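Local atomic coordinates of nucleoplasmin-like protein (Drosophila melanogaster, PDB entry 1NLQ), a protein that binds core histones and takes part in the ATP-facilitated assembly of regularly spaced nucleosomal arrays. Residues V9-T12 and S17-W20; K35-G40 and N49-N54; V86-I91 and V97-H102. All blocks are in the same frame, centred on the assembly; numbering follows the deposited sequence.

Contact 1 (V9-T12 and S17-W20); sequences VTLT and SVTW
Where V9 and L11 meet V18, no aromatic ring or side-chain amide enters the contact, and the flat groups near it belong to the backbone. The carbonyl oxygen T10 O lies 3.9 Å from V18 CG2, and the peptide nitrogen S17 N is 3.7 Å from L11 CD2. The rest is aliphatic packing, with V18 as the shared partner. Its two branches divide the work. V18 CG1 is trans to the backbone nitrogen (chi1 179°) and faces V9, lying 3.9 Å from V9 CG1 and almost as near to V9 CB and V9 CG2, so that it rests against the whole isopropyl group. V18 CG2 turns to L11 and meets L11 CD2 at 3.3 Å, closer than two methyl carbons normally come. The CB of L11 does not point straight at the opposing segment; the branch at CG carries CD2 across to V18 and S17. No hydrogen bond links the two segments. Strand 9-11 instead pairs its backbone with strand 97-104, through V9 with I99 and L11 with V97, while V18 and W20 pair with F88 and V86 of strand 86-92. On the other side of strand 9-11, T10 packs on I62 of the second subunit. The segment axes approach to 7.1 Å at 148°, roughly antiparallel, yet the strands belong to different sheets. Residues 13-16 therefore form a beta-arch rather than a hairpin, joining strands outermost, within this chain, in the two sheets of the nucleoplasmin N-terminal core's jelly-roll.

Contact 2 (K35-G40 and N49-N54); sequences KQILLG and NVVEVN
Two kinds of packing, methyl on methyl and methyl on amide, join I37 and L39 to V51 and N49, and the segments exchange no hydrogen bond. The purely apolar pair is I37 with V51, whose CG2 methyls, I37 CG2 and V51 CG2, approach to 4.2 Å, a loose touch between side chains that both point across the space between the sheets. The second pair mixes chemistry. L39 CG is trans to the backbone nitrogen (chi1 -177°), and this branch presents one methyl to N49: L39 CD1 lies 3.7 Å from N49 CG and 3.8 Å from N49 ND2, with N49 OD1 slightly farther. The methyl thus rests against the amide as a group rather than against one of its atoms, and the two side chains run at about a right angle. Polar bonds hold that amide from both ends, since N49 OD1 accepts from the backbone nitrogen of G95 and N49 ND2 reaches the carbonyl of E47. This satisfies a buried polar group and limits its rotation while leaving it available for packing. A further polar interaction lies within 49-54, where N54 ND2 donates to E52 OE2 over 2.7 Å in a bent bond of 130°. A classic beta bulge interrupts strand 31-39, with K35 and Q36 sharing H100 as their backbone partner on strand 97-104. Strand 31-39 runs between 97-104 and 74-82 in one sheet, and strand 48-55 between 86-92 and 60-68 in the other, so the contact spans inner strands of the sandwich.

Contact 3 (V86-I91 and V97-H102); sequences VTFKLI and VYIHGH
F88 and L90 of one sheet meet I99 and V97 of the other in the middle of the nucleoplasmin jelly-roll, where inner strands of the two facing sheets pack without a hydrogen bond between these segments. F88 and I99 form the larger of the two pairs. F88 CB already touches the opposing sheet, lying 3.6 Å from I99 CD1. F88 CG lies beside the backbone nitrogen (chi1 -59°), opposite the carbonyl carbon, and is likewise 3.6 Å from I99 CD1. Along the ring the distance grows: F88 CD1 is 4.0 Å and F88 CD2 4.1 Å from that same methyl, which is therefore seated at the root of the ring. The far ring atoms, CE1, CE2 and CZ, run on beyond it, with no partner from 97-102 within 4.2 Å. Over one ring face, toward the rim, stands V86 CG1 of the same strand, 3.7 Å above the plane. I34 and Y7 also pack on F88, bringing strands 31-39 and 4-11 into the same apolar core. I99 reaches F88 through an extended CG1 arm (chi2 174°) that ends in the touching methyl. Closer to the connection between the strands, the facing pair is smaller, a single methyl from each residue, L90 CD1 against V97 CG2 at 3.9 Å.

How the contacts relate
All three contacts bridge the same two antiparallel sheets, each at a successive step across the sandwich: strands 4-11 and 17-20 at one edge, then 97-104 with 86-92, then 31-39 with 48-55. Contact 1 is partly exposed, while contacts 2 and 3 are fully buried. Within each sheet the neighbouring strands are joined by probable backbone hydrogen bonds, such as V18 O with F88 N and Q36 O with H100 N, whereas between the sheets the contacts run mainly through side chains, and no hydrogen bond joins the paired segments. The chemistry is mainly aliphatic around V18, aromatic and aliphatic in contact 3, and partly polar in contact 2. L11 CD1 also reaches V51 CG1, joining contact 1 to contact 2 within the core.

Contact 1 (V9-T12 and S17-W20)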
ATOM      1  N   VAL A   9     -14.743  -4.230  11.683  1.00 17.78           N
ATOM      2  CA  VAL A   9     -14.917  -4.871  12.983  1.00 17.78           C
ATOM      3  C   VAL A   9     -13.761  -4.516  13.917  1.00 17.78           C
ATOM      4  O   VAL A   9     -12.668  -4.154  13.463  1.00 17.78           O
ATOM      5  CB  VAL A   9     -15.035  -6.404  12.836  1.00 20.06           C
ATOM      6  CG1 VAL A   9     -16.178  -6.732  11.900  1.00 20.06           C
ATOM      7  CG2 VAL A   9     -13.731  -6.998  12.302  1.00 20.06           C
ATOM      8  N   THR A  10     -14.012  -4.611  15.218  1.00 22.87           N
ATOM      9  CA  THR A  10     -13.002  -4.271  16.215  1.00 22.87           C
ATOM     10  C   THR A  10     -12.661  -5.467  17.104  1.00 22.87           C
ATOM     11  O   THR A  10     -13.539  -6.257  17.465  1.00 22.87           O
ATOM     12  CB  THR A  10     -13.485  -3.107  17.117  1.00 22.39           C
ATOM     13  OG1 THR A  10     -13.942  -2.012  16.307  1.00 22.39           O
ATOM     14  CG2 THR A  10     -12.357  -2.629  18.009  1.00 22.39           C
ATOM     15  N   LEU A  11     -11.377  -5.606  17.428  1.00 16.23           N
ATOM     16  CA  LEU A  11     -10.902  -6.675  18.296  1.00 16.23           C
ATOM     17  C   LEU A  11     -10.217  -6.052  19.513  1.00 16.23           C
ATOM     18  O   LEU A  11      -9.499  -5.052  19.388  1.00 16.23           O
ATOM     19  CB  LEU A  11      -9.896  -7.567  17.562  1.00 20.30           C
ATOM     20  CG  LEU A  11     -10.416  -8.400  16.390  1.00 20.30           C
ATOM     21  CD1 LEU A  11      -9.277  -9.179  15.752  1.00 20.30           C
ATOM     22  CD2 LEU A  11     -11.486  -9.350  16.887  1.00 20.30           C
ATOM     23  N   THR A  12     -10.455  -6.644  20.682  1.00 19.86           N
ATOM     24  CA  THR A  12      -9.867  -6.195  21.941  1.00 19.86           C
ATOM     25  C   THR A  12      -9.556  -7.428  22.786  1.00 19.86           C
ATOM     26  O   THR A  12      -9.935  -8.547  22.431  1.00 19.86           O
ATOM     27  CB  THR A  12     -10.832  -5.297  22.757  1.00 22.65           C
ATOM     28  OG1 THR A  12     -12.028  -6.033  23.049  1.00 22.65           O
ATOM     29  CG2 THR A  12     -11.175  -4.012  21.997  1.00 22.65           C
ATOM     30  N   SER A  17     -12.269 -12.001  19.278  1.00 23.11           N
ATOM     31  CA  SER A  17     -12.577 -12.760  18.074  1.00 23.11           C
ATOM     32  C   SER A  17     -13.785 -12.251  17.301  1.00 23.11           C
ATOM     33  O   SER A  17     -14.743 -11.744  17.885  1.00 23.11           O
ATOM     34  CB  SER A  17     -12.793 -14.232  18.451  1.00 31.53           C
ATOM     35  OG  SER A  17     -12.686 -15.079  17.324  1.00 31.53           O
ATOM     36  N   VAL A  18     -13.716 -12.377  15.979  1.00 19.69           N
ATOM     37  CA  VAL A  18     -14.796 -11.981  15.081  1.00 19.69           C
ATOM     38  C   VAL A  18     -14.800 -12.994  13.945  1.00 19.69           C
ATOM     39  O   VAL A  18     -13.746 -13.353  13.412  1.00 19.69           O
ATOM     40  CB  VAL A  18     -14.589 -10.560  14.505  1.00 30.61           C
ATOM     41  CG1 VAL A  18     -15.732 -10.210  13.570  1.00 30.61           C
ATOM     42  CG2 VAL A  18     -14.525  -9.539  15.631  1.00 30.61           C
ATOM     43  N   THR A  19     -15.984 -13.486  13.601  1.00 22.67           N
ATOM     44  CA  THR A  19     -16.116 -14.462  12.539  1.00 22.67           C
ATOM     45  C   THR A  19     -16.957 -13.925  11.394  1.00 22.67           C
ATOM     46  O   THR A  19     -17.980 -13.273  11.608  1.00 22.67           O
ATOM     47  CB  THR A  19     -16.769 -15.771  13.049  1.00 24.38           C
ATOM     48  OG1 THR A  19     -15.935 -16.374  14.046  1.00 24.38           O
ATOM     49  CG2 THR A  19     -16.962 -16.748  11.899  1.00 24.38           C
ATOM     50  N   TRP A  20     -16.503 -14.188  10.176  1.00 22.43           N
ATOM     51  CA  TRP A  20     -17.225 -13.779   8.981  1.00 22.43           C
ATOM     52  C   TRP A  20     -17.750 -15.073   8.373  1.00 22.43           C
ATOM     53  O   TRP A  20     -16.982 -15.985   8.070  1.00 22.43           O
ATOM     54  CB  TRP A  20     -16.301 -13.086   7.976  1.00 21.52           C
ATOM     55  CG  TRP A  20     -17.006 -12.706   6.693  1.00 21.52           C
ATOM     56  CD1 TRP A  20     -17.958 -11.736   6.537  1.00 21.52           C
ATOM     57  CD2 TRP A  20     -16.816 -13.292   5.398  1.00 21.52           C
ATOM     58  NE1 TRP A  20     -18.370 -11.679   5.222  1.00 21.52           N
ATOM     59  CE2 TRP A  20     -17.685 -12.623   4.504  1.00 21.52           C
ATOM     60  CE3 TRP A  20     -15.993 -14.313   4.904  1.00 21.52           C
ATOM     61  CZ2 TRP A  20     -17.754 -12.946   3.143  1.00 21.52           C
ATOM     62  CZ3 TRP A  20     -16.063 -14.635   3.546  1.00 21.52           C
ATOM     63  CH2 TRP A  20     -16.940 -13.948   2.682  1.00 21.52           C
TER

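Contact 2 (K35-G40 and N49-N54)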
ATOM      1  N   LYS A  35      -8.701  -4.950   3.509  1.00 13.33           N
ATOM      2  CA  LYS A  35      -7.854  -3.873   3.018  1.00 13.33           C
ATOM      3  C   LYS A  35      -6.893  -3.272   4.020  1.00 13.33           C
ATOM      4  O   LYS A  35      -5.764  -2.948   3.673  1.00 13.33           O
ATOM      5  CB  LYS A  35      -8.722  -2.748   2.454  1.00 17.08           C
ATOM      6  CG  LYS A  35      -9.501  -3.109   1.201  1.00 17.08           C
ATOM      7  CD  LYS A  35      -8.553  -3.354   0.047  1.00 17.08           C
ATOM      8  CE  LYS A  35      -9.281  -3.447  -1.286  1.00 17.08           C
ATOM      9  NZ  LYS A  35      -8.313  -3.531  -2.419  1.00 17.08           N
ATOM     10  N   GLN A  36      -7.348  -3.110   5.253  1.00 13.30           N
ATOM     11  CA  GLN A  36      -6.529  -2.485   6.278  1.00 13.30           C
ATOM     12  C   GLN A  36      -6.800  -3.024   7.678  1.00 13.30           C
ATOM     13  O   GLN A  36      -7.931  -3.355   8.027  1.00 13.30           O
ATOM     14  CB  GLN A  36      -6.771  -0.961   6.233  1.00 15.70           C
ATOM     15  CG  GLN A  36      -6.142  -0.151   7.355  1.00 15.70           C
ATOM     16  CD  GLN A  36      -6.477   1.340   7.268  1.00 15.70           C
ATOM     17  OE1 GLN A  36      -5.684   2.136   6.773  1.00 15.70           O
ATOM     18  NE2 GLN A  36      -7.661   1.714   7.745  1.00 15.70           N
ATOM     19  N   ILE A  37      -5.731  -3.145   8.463  1.00 13.21           N
ATOM     20  CA  ILE A  37      -5.820  -3.585   9.850  1.00 13.21           C
ATOM     21  C   ILE A  37      -5.055  -2.489  10.565  1.00 13.21           C
ATOM     22  O   ILE A  37      -3.855  -2.310  10.360  1.00 13.21           O
ATOM     23  CB  ILE A  37      -5.183  -4.972  10.066  1.00 14.13           C
ATOM     24  CG1 ILE A  37      -5.951  -6.007   9.236  1.00 14.13           C
ATOM     25  CG2 ILE A  37      -5.269  -5.357  11.540  1.00 14.13           C
ATOM     26  CD1 ILE A  37      -5.469  -7.443   9.386  1.00 14.13           C
ATOM     27  N   LEU A  38      -5.780  -1.756  11.399  1.00 15.15           N
ATOM     28  CA  LEU A  38      -5.261  -0.589  12.087  1.00 15.15           C
ATOM     29  C   LEU A  38      -5.255  -0.688  13.603  1.00 15.15           C
ATOM     30  O   LEU A  38      -6.221  -1.159  14.202  1.00 15.15           O
ATOM     31  CB  LEU A  38      -6.115   0.599  11.637  1.00 15.45           C
ATOM     32  CG  LEU A  38      -5.939   2.013  12.180  1.00 15.45           C
ATOM     33  CD1 LEU A  38      -4.595   2.597  11.762  1.00 15.45           C
ATOM     34  CD2 LEU A  38      -7.081   2.859  11.631  1.00 15.45           C
ATOM     35  N   LEU A  39      -4.160  -0.232  14.212  1.00 13.91           N
ATOM     36  CA  LEU A  39      -4.009  -0.257  15.661  1.00 13.91           C
ATOM     37  C   LEU A  39      -4.602   1.015  16.277  1.00 13.91           C
ATOM     38  O   LEU A  39      -4.288   2.121  15.856  1.00 13.91           O
ATOM     39  CB  LEU A  39      -2.528  -0.367  16.024  1.00 14.26           C
ATOM     40  CG  LEU A  39      -2.202  -0.486  17.520  1.00 14.26           C
ATOM     41  CD1 LEU A  39      -2.723  -1.810  18.059  1.00 14.26           C
ATOM     42  CD2 LEU A  39      -0.695  -0.392  17.720  1.00 14.26           C
ATOM     43  N   GLY A  40      -5.457   0.845  17.279  1.00 14.67           N
ATOM     44  CA  GLY A  40      -6.076   1.996  17.924  1.00 14.67           C
ATOM     45  C   GLY A  40      -5.102   2.913  18.639  1.00 14.67           C
ATOM     46  O   GLY A  40      -4.058   2.475  19.123  1.00 14.67           O
ATOM     47  N   ASN A  49       0.703  -6.336  18.932  1.00 16.68           N
ATOM     48  CA  ASN A  49      -0.688  -6.718  18.754  1.00 16.68           C
ATOM     49  C   ASN A  49      -0.693  -7.562  17.498  1.00 16.68           C
ATOM     50  O   ASN A  49      -0.310  -7.093  16.430  1.00 16.68           O
ATOM     51  CB  ASN A  49      -1.569  -5.481  18.589  1.00 16.12           C
ATOM     52  CG  ASN A  49      -2.046  -4.932  19.919  1.00 16.12           C
ATOM     53  OD1 ASN A  49      -3.186  -5.165  20.323  1.00 16.12           O
ATOM     54  ND2 ASN A  49      -1.172  -4.217  20.612  1.00 16.12           N
ATOM     55  N   VAL A  50      -1.117  -8.811  17.636  1.00 15.38           N
ATOM     56  CA  VAL A  50      -1.123  -9.741  16.520  1.00 15.38           C
ATOM     57  C   VAL A  50      -2.506 -10.298  16.239  1.00 15.38           C
ATOM     58  O   VAL A  50      -3.175 -10.801  17.140  1.00 15.38           O
ATOM     59  CB  VAL A  50      -0.154 -10.920  16.800  1.00 15.90           C
ATOM     60  CG1 VAL A  50      -0.131 -11.887  15.623  1.00 15.90           C
ATOM     61  CG2 VAL A  50       1.235 -10.372  17.075  1.00 15.90           C
ATOM     62  N   VAL A  51      -2.924 -10.194  14.982  1.00 15.60           N
ATOM     63  CA  VAL A  51      -4.217 -10.704  14.549  1.00 15.60           C
ATOM     64  C   VAL A  51      -3.952 -11.951  13.722  1.00 15.60           C
ATOM     65  O   VAL A  51      -3.132 -11.937  12.812  1.00 15.60           O
ATOM     66  CB  VAL A  51      -4.975  -9.683  13.675  1.00 17.63           C
ATOM     67  CG1 VAL A  51      -6.288 -10.279  13.186  1.00 17.63           C
ATOM     68  CG2 VAL A  51      -5.236  -8.413  14.465  1.00 17.63           C
ATOM     69  N   GLU A  52      -4.633 -13.033  14.057  1.00 17.22           N
ATOM     70  CA  GLU A  52      -4.461 -14.283  13.341  1.00 17.22           C
ATOM     71  C   GLU A  52      -5.737 -14.584  12.581  1.00 17.22           C
ATOM     72  O   GLU A  52      -6.833 -14.394  13.106  1.00 17.22           O
ATOM     73  CB  GLU A  52      -4.189 -15.409  14.330  1.00 25.61           C
ATOM     74  CG  GLU A  52      -4.088 -16.773  13.683  1.00 25.61           C
ATOM     75  CD  GLU A  52      -4.300 -17.881  14.681  1.00 25.61           C
ATOM     76  OE1 GLU A  52      -3.426 -18.097  15.546  1.00 25.61           O
ATOM     77  OE2 GLU A  52      -5.362 -18.530  14.598  1.00 25.61           O
ATOM     78  N   VAL A  53      -5.604 -15.037  11.341  1.00 17.29           N
ATOM     79  CA  VAL A  53      -6.777 -15.367  10.553  1.00 17.29           C
ATOM     80  C   VAL A  53      -6.907 -16.886  10.516  1.00 17.29           C
ATOM     81  O   VAL A  53      -5.910 -17.603  10.460  1.00 17.29           O
ATOM     82  CB  VAL A  53      -6.686 -14.794   9.102  1.00 18.22           C
ATOM     83  CG1 VAL A  53      -5.598 -15.492   8.313  1.00 18.22           C
ATOM     84  CG2 VAL A  53      -8.021 -14.964   8.396  1.00 18.22           C
ATOM     85  N   ASN A  54      -8.146 -17.366  10.581  1.00 21.35           N
ATOM     86  CA  ASN A  54      -8.413 -18.796  10.560  1.00 21.35           C
ATOM     87  C   ASN A  54      -9.469 -19.156   9.533  1.00 21.35           C
ATOM     88  O   ASN A  54     -10.538 -18.558   9.491  1.00 21.35           O
ATOM     89  CB  ASN A  54      -8.909 -19.279  11.925  1.00 22.76           C
ATOM     90  CG  ASN A  54      -7.887 -19.093  13.016  1.00 22.76           C
ATOM     91  OD1 ASN A  54      -7.780 -18.017  13.619  1.00 22.76           O
ATOM     92  ND2 ASN A  54      -7.108 -20.138  13.273  1.00 22.76           N
TER

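Contact 3 (V86-I91 and V97-H102)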
ATOM      1  N   VAL A  86     -14.427 -17.303   7.893  1.00 21.26           N
ATOM      2  CA  VAL A  86     -13.163 -16.740   8.345  1.00 21.26           C
ATOM      3  C   VAL A  86     -13.234 -16.156   9.746  1.00 21.26           C
ATOM      4  O   VAL A  86     -14.114 -15.361  10.049  1.00 21.26           O
ATOM      5  CB  VAL A  86     -12.688 -15.634   7.388  1.00 24.71           C
ATOM      6  CG1 VAL A  86     -11.378 -15.051   7.880  1.00 24.71           C
ATOM      7  CG2 VAL A  86     -12.527 -16.192   5.993  1.00 24.71           C
ATOM      8  N   THR A  87     -12.299 -16.547  10.603  1.00 17.69           N
ATOM      9  CA  THR A  87     -12.294 -16.011  11.956  1.00 17.69           C
ATOM     10  C   THR A  87     -10.998 -15.255  12.234  1.00 17.69           C
ATOM     11  O   THR A  87      -9.913 -15.784  12.011  1.00 17.69           O
ATOM     12  CB  THR A  87     -12.426 -17.122  13.001  1.00 23.57           C
ATOM     13  OG1 THR A  87     -13.643 -17.852  12.784  1.00 23.57           O
ATOM     14  CG2 THR A  87     -12.461 -16.514  14.390  1.00 23.57           C
ATOM     15  N   PHE A  88     -11.120 -14.017  12.712  1.00 20.75           N
ATOM     16  CA  PHE A  88      -9.958 -13.188  13.037  1.00 20.75           C
ATOM     17  C   PHE A  88      -9.834 -13.167  14.547  1.00 20.75           C
ATOM     18  O   PHE A  88     -10.823 -12.942  15.246  1.00 20.75           O
ATOM     19  CB  PHE A  88     -10.144 -11.747  12.551  1.00 17.59           C
ATOM     20  CG  PHE A  88     -10.358 -11.624  11.076  1.00 17.59           C
ATOM     21  CD1 PHE A  88     -11.628 -11.390  10.571  1.00 17.59           C
ATOM     22  CD2 PHE A  88      -9.290 -11.737  10.188  1.00 17.59           C
ATOM     23  CE1 PHE A  88     -11.844 -11.269   9.212  1.00 17.59           C
ATOM     24  CE2 PHE A  88      -9.489 -11.617   8.820  1.00 17.59           C
ATOM     25  CZ  PHE A  88     -10.771 -11.382   8.326  1.00 17.59           C
ATOM     26  N   LYS A  89      -8.635 -13.406  15.060  1.00 17.37           N
ATOM     27  CA  LYS A  89      -8.460 -13.404  16.504  1.00 17.37           C
ATOM     28  C   LYS A  89      -7.244 -12.618  16.949  1.00 17.37           C
ATOM     29  O   LYS A  89      -6.185 -12.714  16.342  1.00 17.37           O
ATOM     30  CB  LYS A  89      -8.347 -14.828  17.040  1.00 29.92           C
ATOM     31  CG  LYS A  89      -8.294 -14.847  18.553  1.00 29.92           C
ATOM     32  CD  LYS A  89      -8.388 -16.235  19.137  1.00 29.92           C
ATOM     33  CE  LYS A  89      -8.284 -16.144  20.653  1.00 29.92           C
ATOM     34  NZ  LYS A  89      -8.296 -17.464  21.322  1.00 29.92           N
ATOM     35  N   LEU A  90      -7.407 -11.842  18.017  1.00 21.09           N
ATOM     36  CA  LEU A  90      -6.310 -11.060  18.570  1.00 21.09           C
ATOM     37  C   LEU A  90      -5.580 -12.011  19.513  1.00 21.09           C
ATOM     38  O   LEU A  90      -5.964 -12.164  20.671  1.00 21.09           O
ATOM     39  CB  LEU A  90      -6.860  -9.855  19.330  1.00 17.58           C
ATOM     40  CG  LEU A  90      -5.841  -8.832  19.841  1.00 17.58           C
ATOM     41  CD1 LEU A  90      -5.084  -8.206  18.671  1.00 17.58           C
ATOM     42  CD2 LEU A  90      -6.582  -7.749  20.622  1.00 17.58           C
ATOM     43  N   ILE A  91      -4.534 -12.659  19.006  1.00 16.68           N
ATOM     44  CA  ILE A  91      -3.781 -13.633  19.796  1.00 16.68           C
ATOM     45  C   ILE A  91      -2.651 -13.052  20.653  1.00 16.68           C
ATOM     46  O   ILE A  91      -2.005 -13.784  21.414  1.00 16.68           O
ATOM     47  CB  ILE A  91      -3.204 -14.753  18.895  1.00 16.57           C
ATOM     48  CG1 ILE A  91      -2.219 -14.163  17.881  1.00 16.57           C
ATOM     49  CG2 ILE A  91      -4.334 -15.471  18.166  1.00 16.57           C
ATOM     50  CD1 ILE A  91      -1.465 -15.208  17.081  1.00 16.57           C
ATOM     51  N   VAL A  97      -7.916  -3.132  17.862  1.00 17.06           N
ATOM     52  CA  VAL A  97      -7.437  -3.286  16.499  1.00 17.06           C
ATOM     53  C   VAL A  97      -8.673  -3.274  15.601  1.00 17.06           C
ATOM     54  O   VAL A  97      -9.671  -3.940  15.889  1.00 17.06           O
ATOM     55  CB  VAL A  97      -6.670  -4.612  16.306  1.00 15.23           C
ATOM     56  CG1 VAL A  97      -6.290  -4.788  14.839  1.00 15.23           C
ATOM     57  CG2 VAL A  97      -5.424  -4.607  17.171  1.00 15.23           C
ATOM     58  N   TYR A  98      -8.616  -2.502  14.523  1.00 15.72           N
ATOM     59  CA  TYR A  98      -9.740  -2.411  13.609  1.00 15.72           C
ATOM     60  C   TYR A  98      -9.423  -3.124  12.295  1.00 15.72           C
ATOM     61  O   TYR A  98      -8.324  -2.998  11.760  1.00 15.72           O
ATOM     62  CB  TYR A  98     -10.072  -0.939  13.334  1.00 17.99           C
ATOM     63  CG  TYR A  98     -10.037  -0.062  14.564  1.00 17.99           C
ATOM     64  CD1 TYR A  98      -9.032   0.894  14.734  1.00 17.99           C
ATOM     65  CD2 TYR A  98     -11.006  -0.186  15.565  1.00 17.99           C
ATOM     66  CE1 TYR A  98      -8.994   1.704  15.865  1.00 17.99           C
ATOM     67  CE2 TYR A  98     -10.967   0.624  16.701  1.00 17.99           C
ATOM     68  CZ  TYR A  98      -9.962   1.559  16.841  1.00 17.99           C
ATOM     69  OH  TYR A  98      -9.918   2.345  17.974  1.00 17.99           O
ATOM     70  N   ILE A  99     -10.389  -3.879  11.785  1.00 13.47           N
ATOM     71  CA  ILE A  99     -10.211  -4.593  10.523  1.00 13.47           C
ATOM     72  C   ILE A  99     -11.183  -3.988   9.516  1.00 13.47           C
ATOM     73  O   ILE A  99     -12.394  -3.956   9.760  1.00 13.47           O
ATOM     74  CB  ILE A  99     -10.499  -6.103  10.693  1.00 15.25           C
ATOM     75  CG1 ILE A  99      -9.523  -6.702  11.709  1.00 15.25           C
ATOM     76  CG2 ILE A  99     -10.350  -6.817   9.363  1.00 15.25           C
ATOM     77  CD1 ILE A  99      -9.802  -8.156  12.062  1.00 15.25           C
ATOM     78  N   HIS A 100     -10.653  -3.492   8.399  1.00 13.21           N
ATOM     79  CA  HIS A 100     -11.472  -2.863   7.365  1.00 13.21           C
ATOM     80  C   HIS A 100     -11.386  -3.569   6.018  1.00 13.21           C
ATOM     81  O   HIS A 100     -10.333  -4.071   5.631  1.00 13.21           O
ATOM     82  CB  HIS A 100     -11.044  -1.410   7.156  1.00 13.25           C
ATOM     83  CG  HIS A 100     -10.975  -0.605   8.415  1.00 13.25           C
ATOM     84  ND1 HIS A 100      -9.814  -0.001   8.842  1.00 13.25           N
ATOM     85  CD2 HIS A 100     -11.924  -0.286   9.329  1.00 13.25           C
ATOM     86  CE1 HIS A 100     -10.048   0.655   9.964  1.00 13.25           C
ATOM     87  NE2 HIS A 100     -11.320   0.498  10.281  1.00 13.25           N
ATOM     88  N   GLY A 101     -12.495  -3.577   5.289  1.00 17.62           N
ATOM     89  CA  GLY A 101     -12.482  -4.224   3.992  1.00 17.62           C
ATOM     90  C   GLY A 101     -13.779  -4.122   3.218  1.00 17.62           C
ATOM     91  O   GLY A 101     -14.628  -3.266   3.491  1.00 17.62           O
ATOM     92  N   HIS A 102     -13.896  -5.000   2.224  1.00 17.01           N
ATOM     93  CA  HIS A 102     -15.059  -5.073   1.347  1.00 17.01           C
ATOM     94  C   HIS A 102     -15.768  -6.384   1.594  1.00 17.01           C
ATOM     95  O   HIS A 102     -15.137  -7.438   1.564  1.00 17.01           O
ATOM     96  CB  HIS A 102     -14.636  -5.039  -0.121  1.00 18.91           C
ATOM     97  CG  HIS A 102     -13.968  -3.767  -0.537  1.00 18.91           C
ATOM     98  ND1 HIS A 102     -14.393  -3.030  -1.623  1.00 18.91           N
ATOM     99  CD2 HIS A 102     -12.911  -3.098  -0.019  1.00 18.91           C
ATOM    100  CE1 HIS A 102     -13.626  -1.961  -1.752  1.00 18.91           C
ATOM    101  NE2 HIS A 102     -12.720  -1.978  -0.792  1.00 18.91           N
TER